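Local coordinates for putatuve endo-xylanase (Clostridium stercorarium, PDB 1O8P), which probably binds xylan and cellulose chains as a family 6 carbohydrate-binding module attached to a putative endo-xylanase, at residues T78-T83 against Y115-A120. Numbering follows the deposited sequence.
Sequences TARVAT and YRDVSA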
ATOM      1  N   THR A  78       4.172   0.939   6.866  1.00 17.22           N
ATOM      2  CA  THR A  78       5.403   0.578   6.191  1.00 18.67           C
ATOM      3  C   THR A  78       5.081  -0.124   4.882  1.00 18.68           C
ATOM      4  O   THR A  78       4.286  -1.048   4.867  1.00 18.98           O
ATOM      5  CB  THR A  78       6.250  -0.366   7.083  1.00 18.55           C
ATOM      6  OG1 THR A  78       6.616   0.329   8.278  1.00 19.50           O
ATOM      7  CG2 THR A  78       7.599  -0.700   6.422  1.00 19.48           C
ATOM      8  N   ALA A  79       5.702   0.294   3.779  1.00 19.14           N
ATOM      9  CA  ALA A  79       5.549  -0.427   2.498  1.00 18.43           C
ATOM     10  C   ALA A  79       6.917  -0.903   1.970  1.00 19.01           C
ATOM     11  O   ALA A  79       7.935  -0.219   2.172  1.00 17.87           O
ATOM     12  CB  ALA A  79       4.800   0.467   1.460  1.00 17.83           C
ATOM     13  N   ARG A  80       6.952  -2.073   1.331  1.00 19.02           N
ATOM     14  CA  ARG A  80       8.179  -2.582   0.699  1.00 19.68           C
ATOM     15  C   ARG A  80       8.021  -2.227  -0.747  1.00 19.58           C
ATOM     16  O   ARG A  80       7.091  -2.726  -1.409  1.00 19.04           O
ATOM     17  CB  ARG A  80       8.327  -4.101   0.841  1.00 19.71           C
ATOM     18  CG  ARG A  80       9.696  -4.611   0.391  1.00 21.55           C
ATOM     19  CD  ARG A  80       9.997  -6.085   0.691  1.00 27.06           C
ATOM     20  NE  ARG A  80      11.296  -6.562   0.169  1.00 31.82           N
ATOM     21  CZ  ARG A  80      11.483  -7.311  -0.972  1.00 36.66           C
ATOM     22  NH1 ARG A  80      10.473  -7.642  -1.783  1.00 30.55           N
ATOM     23  NH2 ARG A  80      12.720  -7.710  -1.327  1.00 39.03           N
ATOM     24  N   VAL A  81       8.877  -1.321  -1.220  1.00 19.32           N
ATOM     25  CA  VAL A  81       8.640  -0.640  -2.508  1.00 18.57           C
ATOM     26  C   VAL A  81       9.937  -0.544  -3.334  1.00 19.05           C
ATOM     27  O   VAL A  81      11.036  -0.567  -2.786  1.00 19.39           O
ATOM     28  CB  VAL A  81       8.038   0.782  -2.311  1.00 18.99           C
ATOM     29  CG1 VAL A  81       6.599   0.727  -1.747  1.00 15.31           C
ATOM     30  CG2 VAL A  81       8.910   1.579  -1.384  1.00 17.17           C
ATOM     31  N   ALA A  82       9.809  -0.488  -4.652  1.00 19.20           N
ATOM     32  CA  ALA A  82      10.962  -0.194  -5.527  1.00 19.58           C
ATOM     33  C   ALA A  82      10.534   0.864  -6.501  1.00 19.76           C
ATOM     34  O   ALA A  82       9.406   0.806  -7.013  1.00 19.53           O
ATOM     35  CB  ALA A  82      11.375  -1.435  -6.309  1.00 17.88           C
ATOM     36  N   THR A  83      11.428   1.815  -6.790  1.00 20.25           N
ATOM     37  CA  THR A  83      11.176   2.777  -7.854  1.00 20.95           C
ATOM     38  C   THR A  83      12.461   3.412  -8.365  1.00 22.50           C
ATOM     39  O   THR A  83      13.517   3.321  -7.723  1.00 22.34           O
ATOM     40  CB  THR A  83      10.124   3.851  -7.416  1.00 20.87           C
ATOM     41  OG1 THR A  83       9.774   4.676  -8.539  1.00 21.64           O
ATOM     42  CG2 THR A  83      10.674   4.821  -6.350  1.00 19.10           C
ATOM     43  N   TYR A 115      14.079  -3.379  -3.676  1.00 21.54           N
ATOM     44  CA  TYR A 115      13.036  -3.036  -2.705  1.00 21.47           C
ATOM     45  C   TYR A 115      13.611  -2.548  -1.399  1.00 22.15           C
ATOM     46  O   TYR A 115      14.627  -3.058  -0.912  1.00 21.91           O
ATOM     47  CB  TYR A 115      12.074  -4.214  -2.471  1.00 20.99           C
ATOM     48  CG  TYR A 115      11.202  -4.474  -3.689  1.00 21.01           C
ATOM     49  CD1 TYR A 115      11.700  -5.182  -4.783  1.00 20.45           C
ATOM     50  CD2 TYR A 115       9.905  -3.944  -3.783  1.00 18.89           C
ATOM     51  CE1 TYR A 115      10.923  -5.385  -5.916  1.00 19.28           C
ATOM     52  CE2 TYR A 115       9.117  -4.159  -4.921  1.00 14.81           C
ATOM     53  CZ  TYR A 115       9.630  -4.875  -5.969  1.00 16.76           C
ATOM     54  OH  TYR A 115       8.864  -5.116  -7.094  1.00 17.74           O
ATOM     55  N   ARG A 116      12.946  -1.543  -0.849  1.00 22.21           N
ATOM     56  CA  ARG A 116      13.279  -0.980   0.444  1.00 23.68           C
ATOM     57  C   ARG A 116      11.981  -0.799   1.235  1.00 22.85           C
ATOM     58  O   ARG A 116      10.901  -0.609   0.645  1.00 21.83           O
ATOM     59  CB  ARG A 116      13.984   0.381   0.282  1.00 23.45           C
ATOM     60  CG  ARG A 116      15.427   0.295  -0.252  1.00 28.01           C
ATOM     61  CD  ARG A 116      16.281  -0.851   0.329  1.00 34.51           C
ATOM     62  NE  ARG A 116      17.619  -0.862  -0.257  1.00 39.27           N
ATOM     63  CZ  ARG A 116      18.205  -1.915  -0.831  1.00 42.18           C
ATOM     64  NH1 ARG A 116      17.585  -3.096  -0.901  1.00 44.26           N
ATOM     65  NH2 ARG A 116      19.430  -1.783  -1.335  1.00 41.43           N
ATOM     66  N   ASP A 117      12.100  -0.861   2.562  1.00 22.80           N
ATOM     67  CA  ASP A 117      10.959  -0.618   3.460  1.00 22.36           C
ATOM     68  C   ASP A 117      10.889   0.863   3.746  1.00 22.60           C
ATOM     69  O   ASP A 117      11.872   1.443   4.221  1.00 21.65           O
ATOM     70  CB  ASP A 117      11.124  -1.367   4.760  1.00 22.96           C
ATOM     71  CG  ASP A 117      10.946  -2.830   4.592  1.00 22.56           C
ATOM     72  OD1 ASP A 117      10.715  -3.301   3.456  1.00 23.74           O
ATOM     73  OD2 ASP A 117      11.011  -3.602   5.557  1.00 26.96           O
ATOM     74  N   VAL A 118       9.753   1.483   3.414  1.00 21.19           N
ATOM     75  CA  VAL A 118       9.575   2.909   3.622  1.00 21.06           C
ATOM     76  C   VAL A 118       8.352   3.149   4.521  1.00 20.71           C
ATOM     77  O   VAL A 118       7.265   2.630   4.248  1.00 21.13           O
ATOM     78  CB  VAL A 118       9.482   3.705   2.258  1.00 21.71           C
ATOM     79  CG1 VAL A 118       9.386   5.227   2.510  1.00 19.84           C
ATOM     80  CG2 VAL A 118      10.712   3.413   1.351  1.00 20.05           C
ATOM     81  N   SER A 119       8.524   3.934   5.579  1.00 19.84           N
ATOM     82  CA  SER A 119       7.445   4.163   6.561  1.00 19.89           C
ATOM     83  C   SER A 119       6.918   5.599   6.600  1.00 19.61           C
ATOM     84  O   SER A 119       7.570   6.530   6.135  1.00 19.87           O
ATOM     85  CB  SER A 119       7.888   3.755   7.987  1.00 19.63           C
ATOM     86  OG  SER A 119       8.349   2.413   8.036  1.00 21.18           O
ATOM     87  N   ALA A 120       5.748   5.770   7.206  1.00 19.49           N
ATOM     88  CA  ALA A 120       5.139   7.083   7.430  1.00 19.15           C
ATOM     89  C   ALA A 120       4.223   6.920   8.641  1.00 19.44           C
ATOM     90  O   ALA A 120       3.733   5.813   8.910  1.00 19.24           O
ATOM     91  CB  ALA A 120       4.329   7.541   6.202  1.00 17.83           C
TER
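Ala-79 and Val-118 exchange two backbone hydrogen bonds, and Val-81 and Arg-116 exchange two more, forming a short antiparallel ladder, a worked example of how neighbouring strands pair in a beta-sandwich sheet. The N of Val-118 reaches the O of Ala-79 at 2.8 Å. Between these hydrogen-bonded pairs and beside them, Thr-78 with Ser-119 and Arg-80 with Asp-117 form the non-hydrogen-bonded pairs, where CA-H...O contacts fill in, such as Asp-117 CA to Ala-79 O at 3.3 Å.

Polar side chains add to one face. The hydroxyls Thr-78 OG1 and Ser-119 OG share a hydrogen bond of 2.7 Å across their pair. Asp-117 turns its OD1 to the aliphatic part of Arg-80, 3.5 Å from CG, and makes no salt bridge with that arginine; the guanidinium instead pairs through NH1 with Asp-142, a residue of the calcium site.

Flat groups meet at the end near Tyr-115. With CG anti to the backbone N (chi1 -171°), Arg-80 runs out extended across Tyr-115, whose CB sits over the centre of the guanidinium face, 3.5 Å from CZ. The planes of the guanidinium and the ring are 15° apart, while one face of the ring receives the methyl of Ala-82 in a CH-pi contact, CB lying 3.7 Å from the centroid and almost on the ring normal.

On the other face, Val-81 CG2 packs against Val-118 CG2, joining the apolar interior with Ile-104 and Val-106 of strand 100-106.

The chemistry thus divides by face: apolar packing links this sheet to strand 100-106, whereas the opposite face carries Arg-80, with its guanidinium face covered by Tyr-115 CB and its charge paired with Asp-142 outside the two strands, consistent with a second-shell role at the metal site.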